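Local coordinates for protein GNAT family acetyltransferase (Mycobacterium smegmatis, PDB 6C30) that probably transfers the acetyl group of acetyl-CoA to amino groups of protein substrates, as a RimJ-type N-acetyltransferase of the GNAT family, at residues His149-Thr154 against Val169-Glu174; Pro161-Leu166 against Asp189-Ala194; Arg30-Arg35 against Gly77-Ala82. All coordinates share one frame; numbering follows the deposited sequence.

Following the chain from its N terminus, interaction 3 comes first: the end of strand 25-31 meets helix 71-83, closing a loop of 41 residues, 24 of them helical and none in a strand. Interaction 1 then links strand 150-155 to the start of strand 172-180 across only 14 residues, most of them in helix 160-169. Interaction 2 starts on that same helix, inside the loop of interaction 1, and ends beyond it on strand 186-196, so these two cross. Their centres lie about 8 Å apart and backbone bonds probably connect them. Interaction 3 lies on the opposite side of the chain's centre, with centres about 24 and 25 Å from theirs, yet all three reach one mixed sheet.

Interaction 1 of 3, residues His149-Thr154 against Val169-Glu174; sequences HRIEAT and VGFREE
Arg150 and Glu174 point at one another from the two segments and join in a salt bridge, NH2 of Arg150 standing 2.8 Å from OE1 of Glu174. The bond is nearly straight, with an N-H...O angle of 166°. OE1 lies in the guanidinium plane, and the nitrogen meets it on its syn side, a little out of the carboxylate plane. The second touch is made by the Phe171 ring, whose edge approaches a backbone carbonyl, CE1 of Phe171 being 3.6 Å from O of Ile151. Its apolar part is the same CE1 of Phe171 against CG2 of Ile151, at 4.2 Å.

Several groups hold the salt bridge in position. With CG anti to the backbone N (chi1 178°) and an extended chain beyond, Arg150 runs out far enough for NH1 and NH2 to grip a single oxygen, OE2 of Glu152, at 2.9 and 3.1 Å. On the other side, Arg172 NH1 binds Glu174 OE2 at 2.9 Å, so the carboxylate of Glu174 is held through both oxygens. One water accepts from Arg150 NE and Arg172 NH2 and donates to Glu174 OE2, 2.6 Å away. The alternation of charges probably offsets the proximity of the two arginines.

Gly170, with positive phi, ends helix 160-169 in a Schellman motif just before Phe171. Strands 150-155 and 172-180 are joined by a beta-alpha-beta crossover through this helix; strand 186-196 pairs with both, antiparallel to each, and so lies between them, as in the GNAT fold. Phe171 packs against Val193 of this middle strand, Leu166 of the helix and Ile117 of strand 114-121, while Ile151 meets helix 130-143.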
loop_
_atom_site.group_PDB
_atom_site.type_symbol
_atom_site.label_atom_id
_atom_site.label_comp_id
_atom_site.label_asym_id
_atom_site.label_seq_id
_atom_site.Cartn_x
_atom_site.Cartn_y
_atom_site.Cartn_z
ATOM N N HIS A 149 -25.846 0.934 -6.060
ATOM C CA HIS A 149 -26.449 1.533 -7.245
ATOM C C HIS A 149 -26.258 3.053 -7.326
ATOM O O HIS A 149 -26.296 3.634 -8.403
ATOM C CB HIS A 149 -27.946 1.198 -7.284
ATOM C CG HIS A 149 -28.683 1.864 -8.403
ATOM N ND1 HIS A 149 -29.508 2.950 -8.211
ATOM C CD2 HIS A 149 -28.694 1.614 -9.735
ATOM C CE1 HIS A 149 -30.008 3.333 -9.374
ATOM N NE2 HIS A 149 -29.526 2.539 -10.315
ATOM N N ARG A 150 -26.028 3.688 -6.181
ATOM C CA ARG A 150 -26.002 5.142 -6.112
ATOM C C ARG A 150 -25.036 5.603 -5.027
ATOM O O ARG A 150 -24.963 4.995 -3.961
ATOM C CB ARG A 150 -27.417 5.665 -5.844
ATOM C CG ARG A 150 -27.564 7.168 -5.692
ATOM C CD ARG A 150 -29.051 7.569 -5.601
ATOM N NE ARG A 150 -29.195 9.008 -5.399
ATOM C CZ ARG A 150 -29.025 9.614 -4.230
ATOM N NH1 ARG A 150 -28.729 8.897 -3.151
ATOM N NH2 ARG A 150 -29.159 10.930 -4.138
ATOM N N ILE A 151 -24.296 6.666 -5.317
ATOM C CA ILE A 151 -23.483 7.346 -4.318
ATOM C C ILE A 151 -23.807 8.835 -4.344
ATOM O O ILE A 151 -23.894 9.450 -5.418
ATOM C CB ILE A 151 -21.981 7.118 -4.564
ATOM C CG1 ILE A 151 -21.623 5.638 -4.363
ATOM C CG2 ILE A 151 -21.131 8.005 -3.659
ATOM C CD1 ILE A 151 -21.839 5.127 -2.947
ATOM N N GLU A 152 -24.012 9.418 -3.166
ATOM C CA GLU A 152 -24.274 10.843 -3.056
ATOM C C GLU A 152 -23.229 11.522 -2.185
ATOM O O GLU A 152 -22.465 10.850 -1.486
ATOM C CB GLU A 152 -25.666 11.095 -2.472
ATOM C CG GLU A 152 -25.791 10.629 -1.025
ATOM C CD GLU A 152 -27.174 10.833 -0.436
ATOM O OE1 GLU A 152 -27.277 10.882 0.804
ATOM O OE2 GLU A 152 -28.168 10.933 -1.195
ATOM N N ALA A 153 -23.198 12.846 -2.241
ATOM C CA ALA A 153 -22.324 13.641 -1.376
ATOM C C ALA A 153 -23.001 14.958 -1.067
ATOM O O ALA A 153 -23.886 15.409 -1.809
ATOM C CB ALA A 153 -20.966 13.886 -2.025
ATOM N N THR A 154 -22.614 15.566 0.051
ATOM C CA THR A 154 -23.137 16.877 0.414
ATOM C C THR A 154 -21.986 17.870 0.528
ATOM O O THR A 154 -20.874 17.526 0.959
ATOM C CB THR A 154 -23.956 16.834 1.726
ATOM O OG1 THR A 154 -23.172 16.223 2.760
ATOM C CG2 THR A 154 -25.221 16.021 1.521
ATOM N N VAL A 169 -15.508 14.640 -11.386
ATOM C CA VAL A 169 -15.576 13.194 -11.580
ATOM C C VAL A 169 -16.941 12.686 -12.040
ATOM O O VAL A 169 -17.066 11.516 -12.387
ATOM C CB VAL A 169 -15.153 12.420 -10.302
ATOM C CG1 VAL A 169 -13.737 12.787 -9.921
ATOM C CG2 VAL A 169 -16.106 12.679 -9.142
ATOM N N GLY A 170 -17.958 13.550 -12.043
ATOM C CA GLY A 170 -19.244 13.173 -12.612
ATOM C C GLY A 170 -20.466 13.322 -11.727
ATOM O O GLY A 170 -21.573 12.955 -12.130
ATOM N N PHE A 171 -20.298 13.864 -10.529
ATOM C CA PHE A 171 -21.472 14.076 -9.679
ATOM C C PHE A 171 -22.415 15.131 -10.261
ATOM O O PHE A 171 -21.963 16.169 -10.760
ATOM C CB PHE A 171 -21.043 14.481 -8.262
ATOM C CG PHE A 171 -20.543 13.332 -7.436
ATOM C CD1 PHE A 171 -21.435 12.526 -6.749
ATOM C CD2 PHE A 171 -19.186 13.055 -7.356
ATOM C CE1 PHE A 171 -20.981 11.449 -5.991
ATOM C CE2 PHE A 171 -18.724 11.988 -6.600
ATOM C CZ PHE A 171 -19.627 11.185 -5.912
ATOM N N ARG A 172 -23.719 14.849 -10.182
ATOM C CA ARG A 172 -24.782 15.769 -10.592
ATOM C C ARG A 172 -25.396 16.481 -9.399
ATOM O O ARG A 172 -25.690 15.835 -8.403
ATOM C CB ARG A 172 -25.912 15.023 -11.302
ATOM C CG ARG A 172 -25.535 14.258 -12.547
ATOM C CD ARG A 172 -26.714 13.373 -12.989
ATOM N NE ARG A 172 -26.792 12.138 -12.211
ATOM C CZ ARG A 172 -27.591 11.942 -11.163
ATOM N NH1 ARG A 172 -28.415 12.899 -10.754
ATOM N NH2 ARG A 172 -27.563 10.775 -10.529
ATOM N N GLU A 173 -25.655 17.777 -9.498
ATOM C CA GLU A 173 -26.457 18.445 -8.463
ATOM C C GLU A 173 -27.901 17.941 -8.498
ATOM O O GLU A 173 -28.538 17.949 -9.563
ATOM C CB GLU A 173 -26.441 19.963 -8.646
ATOM C CG GLU A 173 -25.096 20.604 -8.344
ATOM C CD GLU A 173 -25.139 22.116 -8.441
ATOM O OE1 GLU A 173 -26.241 22.676 -8.627
ATOM O OE2 GLU A 173 -24.067 22.744 -8.342
ATOM N N GLU A 174 -28.418 17.516 -7.345
ATOM C CA GLU A 174 -29.794 17.031 -7.253
ATOM C C GLU A 174 -30.680 17.925 -6.407
ATOM O O GLU A 174 -31.888 17.932 -6.586
ATOM C CB GLU A 174 -29.828 15.601 -6.694
ATOM C CG GLU A 174 -29.310 14.587 -7.699
ATOM C CD GLU A 174 -29.676 13.161 -7.365
ATOM O OE1 GLU A 174 -29.748 12.816 -6.173
ATOM O OE2 GLU A 174 -29.889 12.380 -8.313
HETATM O O HOH W 1 -29.286 9.822 -8.121
#

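Interaction 2 of 3, residues Pro161-Leu166 against Asp189-Ala194; sequences PSRAVL and DHLLVA
Leu191 is the first residue of strand 186-196 to meet helix 160-169 here, and it does so with a single methyl. Its CD1 lies over the centre of one face of the Arg163 guanidinium, 3.3 Å from both NE and CZ of that arginine, with the leucine side chain roughly perpendicular to the arginine chain. The bend at chi3 of Arg163 (67°) turns the flat group so that a face, not an edge, receives the methyl. The rotation of this group is fixed by outside partners, since NH2 forms a salt bridge with Glu173 and NH1 a hydrogen bond with the carbonyl O of Pro157.

In the GNAT fold this helix lies against the sheet. Backbone bonds place the strand within it: Leu191 and Val193 pair with Val155 and Ala153 on one edge, and Leu192 with Glu174 on the other. Leu192, by the alternation of the strand, turns to the other side and packs on Glu152.

Val193 faces the helix again. Its CG2, placed between the backbone N and carbonyl carbon, comes 4.2 Å from CD1 of Leu166, one turn further along the helix than Arg163, and Leu166 also touches Leu135 of helix 130-143.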
loop_
_atom_site.group_PDB
_atom_site.type_symbol
_atom_site.label_atom_id
_atom_site.label_comp_id
_atom_site.label_asym_id
_atom_site.label_seq_id
_atom_site.Cartn_x
_atom_site.Cartn_y
_atom_site.Cartn_z
ATOM N N PRO A 161 -13.958 24.878 -4.006
ATOM C CA PRO A 161 -13.065 23.810 -4.482
ATOM C C PRO A 161 -13.692 22.418 -4.439
ATOM O O PRO A 161 -13.462 21.616 -5.342
ATOM C CB PRO A 161 -11.879 23.892 -3.516
ATOM C CG PRO A 161 -11.912 25.298 -2.997
ATOM C CD PRO A 161 -13.370 25.612 -2.871
ATOM N N SER A 162 -14.456 22.122 -3.393
ATOM C CA SER A 162 -15.040 20.797 -3.287
ATOM C C SER A 162 -16.124 20.586 -4.342
ATOM O O SER A 162 -16.232 19.497 -4.913
ATOM C CB SER A 162 -15.602 20.563 -1.890
ATOM O OG SER A 162 -16.111 19.242 -1.800
ATOM N N ARG A 163 -16.923 21.620 -4.610
ATOM C CA ARG A 163 -17.901 21.525 -5.696
ATOM C C ARG A 163 -17.224 21.199 -7.020
ATOM O O ARG A 163 -17.725 20.395 -7.800
ATOM C CB ARG A 163 -18.707 22.821 -5.814
ATOM C CG ARG A 163 -19.613 23.062 -4.603
ATOM C CD ARG A 163 -20.389 24.363 -4.713
ATOM N NE ARG A 163 -21.364 24.319 -5.798
ATOM C CZ ARG A 163 -22.181 25.322 -6.102
ATOM N NH1 ARG A 163 -22.136 26.443 -5.397
ATOM N NH2 ARG A 163 -23.051 25.187 -7.094
ATOM N N ALA A 164 -16.067 21.801 -7.255
ATOM C CA ALA A 164 -15.345 21.552 -8.500
ATOM C C ALA A 164 -14.803 20.127 -8.559
ATOM O O ALA A 164 -14.867 19.474 -9.605
ATOM C CB ALA A 164 -14.217 22.555 -8.659
ATOM N N VAL A 165 -14.270 19.645 -7.440
ATOM C CA VAL A 165 -13.758 18.276 -7.369
ATOM C C VAL A 165 -14.877 17.268 -7.661
ATOM O O VAL A 165 -14.715 16.363 -8.479
ATOM C CB VAL A 165 -13.126 17.999 -5.978
ATOM C CG1 VAL A 165 -12.939 16.521 -5.743
ATOM C CG2 VAL A 165 -11.788 18.726 -5.848
ATOM N N LEU A 166 -16.020 17.448 -7.005
ATOM C CA LEU A 166 -17.147 16.540 -7.175
ATOM C C LEU A 166 -17.711 16.593 -8.596
ATOM O O LEU A 166 -18.010 15.550 -9.187
ATOM C CB LEU A 166 -18.241 16.868 -6.146
ATOM C CG LEU A 166 -17.866 16.544 -4.695
ATOM C CD1 LEU A 166 -18.755 17.304 -3.722
ATOM C CD2 LEU A 166 -17.948 15.042 -4.439
ATOM N N ASP A 189 -26.892 25.277 4.915
ATOM C CA ASP A 189 -27.327 24.649 3.671
ATOM C C ASP A 189 -26.205 23.817 3.051
ATOM O O ASP A 189 -25.050 24.244 3.035
ATOM C CB ASP A 189 -27.747 25.683 2.626
ATOM C CG ASP A 189 -28.962 26.506 3.021
ATOM O OD1 ASP A 189 -29.586 26.292 4.090
ATOM O OD2 ASP A 189 -29.290 27.392 2.199
ATOM N N HIS A 190 -26.545 22.646 2.528
ATOM C CA HIS A 190 -25.618 21.835 1.745
ATOM C C HIS A 190 -26.289 21.421 0.442
ATOM O O HIS A 190 -27.450 20.995 0.448
ATOM C CB HIS A 190 -25.185 20.577 2.510
ATOM C CG HIS A 190 -24.159 20.820 3.579
ATOM N ND1 HIS A 190 -24.422 21.561 4.710
ATOM C CD2 HIS A 190 -22.876 20.391 3.697
ATOM C CE1 HIS A 190 -23.341 21.593 5.472
ATOM N NE2 HIS A 190 -22.393 20.884 4.885
ATOM N N LEU A 191 -25.579 21.560 -0.672
ATOM C CA LEU A 191 -25.998 20.931 -1.917
ATOM C C LEU A 191 -25.908 19.422 -1.791
ATOM O O LEU A 191 -25.018 18.903 -1.116
ATOM C CB LEU A 191 -25.130 21.403 -3.084
ATOM C CG LEU A 191 -25.329 22.861 -3.494
ATOM C CD1 LEU A 191 -24.100 23.355 -4.217
ATOM C CD2 LEU A 191 -26.571 23.021 -4.360
ATOM N N LEU A 192 -26.843 18.727 -2.422
ATOM C CA LEU A 192 -26.788 17.287 -2.556
ATOM C C LEU A 192 -26.402 16.970 -3.988
ATOM O O LEU A 192 -27.056 17.442 -4.928
ATOM C CB LEU A 192 -28.144 16.658 -2.210
ATOM C CG LEU A 192 -28.255 15.145 -2.372
ATOM C CD1 LEU A 192 -27.359 14.437 -1.369
ATOM C CD2 LEU A 192 -29.701 14.674 -2.220
ATOM N N VAL A 193 -25.347 16.186 -4.158
ATOM C CA VAL A 193 -24.931 15.757 -5.491
ATOM C C VAL A 193 -24.906 14.226 -5.527
ATOM O O VAL A 193 -24.810 13.585 -4.481
ATOM C CB VAL A 193 -23.552 16.346 -5.895
ATOM C CG1 VAL A 193 -23.558 17.868 -5.793
ATOM C CG2 VAL A 193 -22.425 15.752 -5.049
ATOM N N ALA A 194 -25.006 13.628 -6.716
ATOM C CA ALA A 194 -25.139 12.183 -6.803
ATOM C C ALA A 194 -24.718 11.641 -8.156
ATOM O O ALA A 194 -24.666 12.365 -9.157
ATOM C CB ALA A 194 -26.579 11.759 -6.519
#

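Interaction 3 of 3, residues Arg30-Arg35 against Gly77-Ala82; sequences RPVRMR and GLRAEA
Arg79 reaches from helix 71-83 to the backbone of Val32, donating from NH1 to the carbonyl O of Val32 at 2.9 Å. The approach is nearly along the C=O axis, with a C=O...N angle of 177°. The N-H...O angle is only 138°, and the oxygen is tilted from the guanidinium plane. The shape of the arginine explains the reach: CG stands anti to the carbonyl carbon, CD continues the extended run, a bend at chi3 turns NE out of line, and the turn at chi4 (91°) directs NH1 to Val32 O. On the way, CG of Arg79 passes 4.0 Å from CG2 of Val32, the two side chains running antiparallel alongside one another. Chi1 of Val32 puts that CG2 between the backbone N and the carbonyl carbon, so it faces the arginine and also sits 4.4 Å from CB of Leu78. NH1 of Arg79 lies 3.9 Å from CB of Pro31.

Helix 71-83 thus lies against the end of strand 25-31, beside its antiparallel neighbour in the GNAT sheet, strand 88-94; Val32 touches Pro89 and Val91 there, and Trp71 and Cys75 on the helix.

Arg30 curls back to give NH1 to Pro31 O at 2.9 Å. Its guanidinium lies over the face of the Arg33 guanidinium, each CZ over the other's centre and the two CZ atoms 3.5 Å apart, while Glu93 and Asp36 bind Arg30 and probably offset the like charges. Arg79 NH2 is hydrogen-bonded to a glycerol, probably from the crystallisation liquor, and Ala218 of the second subunit packs on Arg79.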
loop_
_atom_site.group_PDB
_atom_site.type_symbol
_atom_site.label_atom_id
_atom_site.label_comp_id
_atom_site.label_asym_id
_atom_site.label_seq_id
_atom_site.Cartn_x
_atom_site.Cartn_y
_atom_site.Cartn_z
ATOM N N ARG A 30 -6.891 2.355 1.362
ATOM C CA ARG A 30 -6.836 1.160 2.204
ATOM C C ARG A 30 -7.516 1.461 3.543
ATOM O O ARG A 30 -7.749 2.626 3.868
ATOM C CB ARG A 30 -5.380 0.673 2.374
ATOM C CG ARG A 30 -4.374 1.719 2.826
ATOM C CD ARG A 30 -4.421 1.910 4.326
ATOM N NE ARG A 30 -3.427 2.884 4.764
ATOM C CZ ARG A 30 -3.433 3.462 5.963
ATOM N NH1 ARG A 30 -4.381 3.149 6.842
ATOM N NH2 ARG A 30 -2.492 4.341 6.287
ATOM N N PRO A 31 -7.866 0.416 4.317
ATOM C CA PRO A 31 -8.620 0.667 5.558
ATOM C C PRO A 31 -7.902 1.531 6.592
ATOM O O PRO A 31 -6.695 1.416 6.763
ATOM C CB PRO A 31 -8.838 -0.741 6.119
ATOM C CG PRO A 31 -8.851 -1.625 4.901
ATOM C CD PRO A 31 -7.789 -1.025 4.001
ATOM N N VAL A 32 -8.643 2.375 7.298
ATOM C CA VAL A 32 -8.111 3.026 8.496
ATOM C C VAL A 32 -7.557 1.984 9.464
ATOM O O VAL A 32 -8.070 0.858 9.551
ATOM C CB VAL A 32 -9.182 3.871 9.248
ATOM C CG1 VAL A 32 -9.612 5.089 8.437
ATOM C CG2 VAL A 32 -10.386 3.022 9.632
ATOM N N ARG A 33 -6.519 2.360 10.197
ATOM C CA ARG A 33 -5.969 1.457 11.201
ATOM C C ARG A 33 -5.403 2.255 12.363
ATOM O O ARG A 33 -5.168 3.475 12.254
ATOM C CB ARG A 33 -4.906 0.543 10.586
ATOM C CG ARG A 33 -3.697 1.279 10.059
ATOM C CD ARG A 33 -2.777 0.318 9.285
ATOM N NE ARG A 33 -1.769 1.092 8.579
ATOM C CZ ARG A 33 -1.441 0.939 7.299
ATOM N NH1 ARG A 33 -2.022 0.026 6.523
ATOM N NH2 ARG A 33 -0.514 1.727 6.792
ATOM N N MET A 34 -5.184 1.576 13.488
ATOM C CA MET A 34 -4.747 2.268 14.700
ATOM C C MET A 34 -3.429 3.021 14.540
ATOM O O MET A 34 -3.258 4.093 15.117
ATOM C CB MET A 34 -4.637 1.279 15.880
ATOM C CG MET A 34 -5.962 0.661 16.275
ATOM S SD MET A 34 -7.094 1.911 16.905
ATOM C CE MET A 34 -8.602 0.981 17.019
ATOM N N ARG A 35 -2.506 2.485 13.744
ATOM C CA ARG A 35 -1.215 3.131 13.564
ATOM C C ARG A 35 -1.299 4.455 12.800
ATOM O O ARG A 35 -0.306 5.170 12.704
ATOM C CB ARG A 35 -0.248 2.185 12.849
ATOM C CG ARG A 35 0.250 1.033 13.718
ATOM C CD ARG A 35 1.738 1.183 13.972
ATOM N NE ARG A 35 2.238 0.285 15.008
ATOM C CZ ARG A 35 2.717 -0.932 14.781
ATOM N NH1 ARG A 35 2.735 -1.427 13.543
ATOM N NH2 ARG A 35 3.167 -1.663 15.793
ATOM N N GLY A 77 -14.616 2.990 16.285
ATOM C CA GLY A 77 -15.988 3.259 15.888
ATOM C C GLY A 77 -16.205 3.104 14.393
ATOM O O GLY A 77 -17.200 2.520 13.959
ATOM N N LEU A 78 -15.285 3.653 13.598
ATOM C CA LEU A 78 -15.370 3.508 12.142
ATOM C C LEU A 78 -15.325 2.048 11.716
ATOM O O LEU A 78 -16.107 1.605 10.880
ATOM C CB LEU A 78 -14.233 4.273 11.454
ATOM C CG LEU A 78 -14.318 5.796 11.566
ATOM C CD1 LEU A 78 -13.020 6.448 11.096
ATOM C CD2 LEU A 78 -15.507 6.333 10.777
ATOM N N ARG A 79 -14.398 1.301 12.305
ATOM C CA ARG A 79 -14.248 -0.103 11.966
ATOM C C ARG A 79 -15.447 -0.933 12.438
ATOM O O ARG A 79 -15.834 -1.893 11.764
ATOM C CB ARG A 79 -12.933 -0.636 12.542
ATOM C CG ARG A 79 -11.713 -0.021 11.839
ATOM C CD ARG A 79 -10.396 -0.634 12.282
ATOM N NE ARG A 79 -10.352 -2.050 11.957
ATOM C CZ ARG A 79 -9.876 -2.550 10.819
ATOM N NH1 ARG A 79 -9.378 -1.755 9.873
ATOM N NH2 ARG A 79 -9.901 -3.858 10.633
ATOM N N ALA A 80 -16.054 -0.551 13.559
ATOM C CA ALA A 80 -17.263 -1.237 14.017
ATOM C C ALA A 80 -18.423 -1.027 13.040
ATOM O O ALA A 80 -19.138 -1.969 12.691
ATOM C CB ALA A 80 -17.638 -0.768 15.399
ATOM N N GLU A 81 -18.611 0.210 12.588
ATOM C CA GLU A 81 -19.647 0.464 11.591
ATOM C C GLU A 81 -19.392 -0.318 10.308
ATOM O O GLU A 81 -20.329 -0.802 9.668
ATOM C CB GLU A 81 -19.738 1.955 11.289
ATOM C CG GLU A 81 -20.323 2.774 12.416
ATOM C CD GLU A 81 -21.714 2.312 12.790
ATOM O OE1 GLU A 81 -22.625 2.430 11.944
ATOM O OE2 GLU A 81 -21.896 1.824 13.926
ATOM N N ALA A 82 -18.125 -0.443 9.922
ATOM C CA ALA A 82 -17.776 -1.183 8.720
ATOM C C ALA A 82 -18.077 -2.671 8.884
ATOM O O ALA A 82 -18.499 -3.343 7.941
ATOM C CB ALA A 82 -16.308 -0.966 8.374
#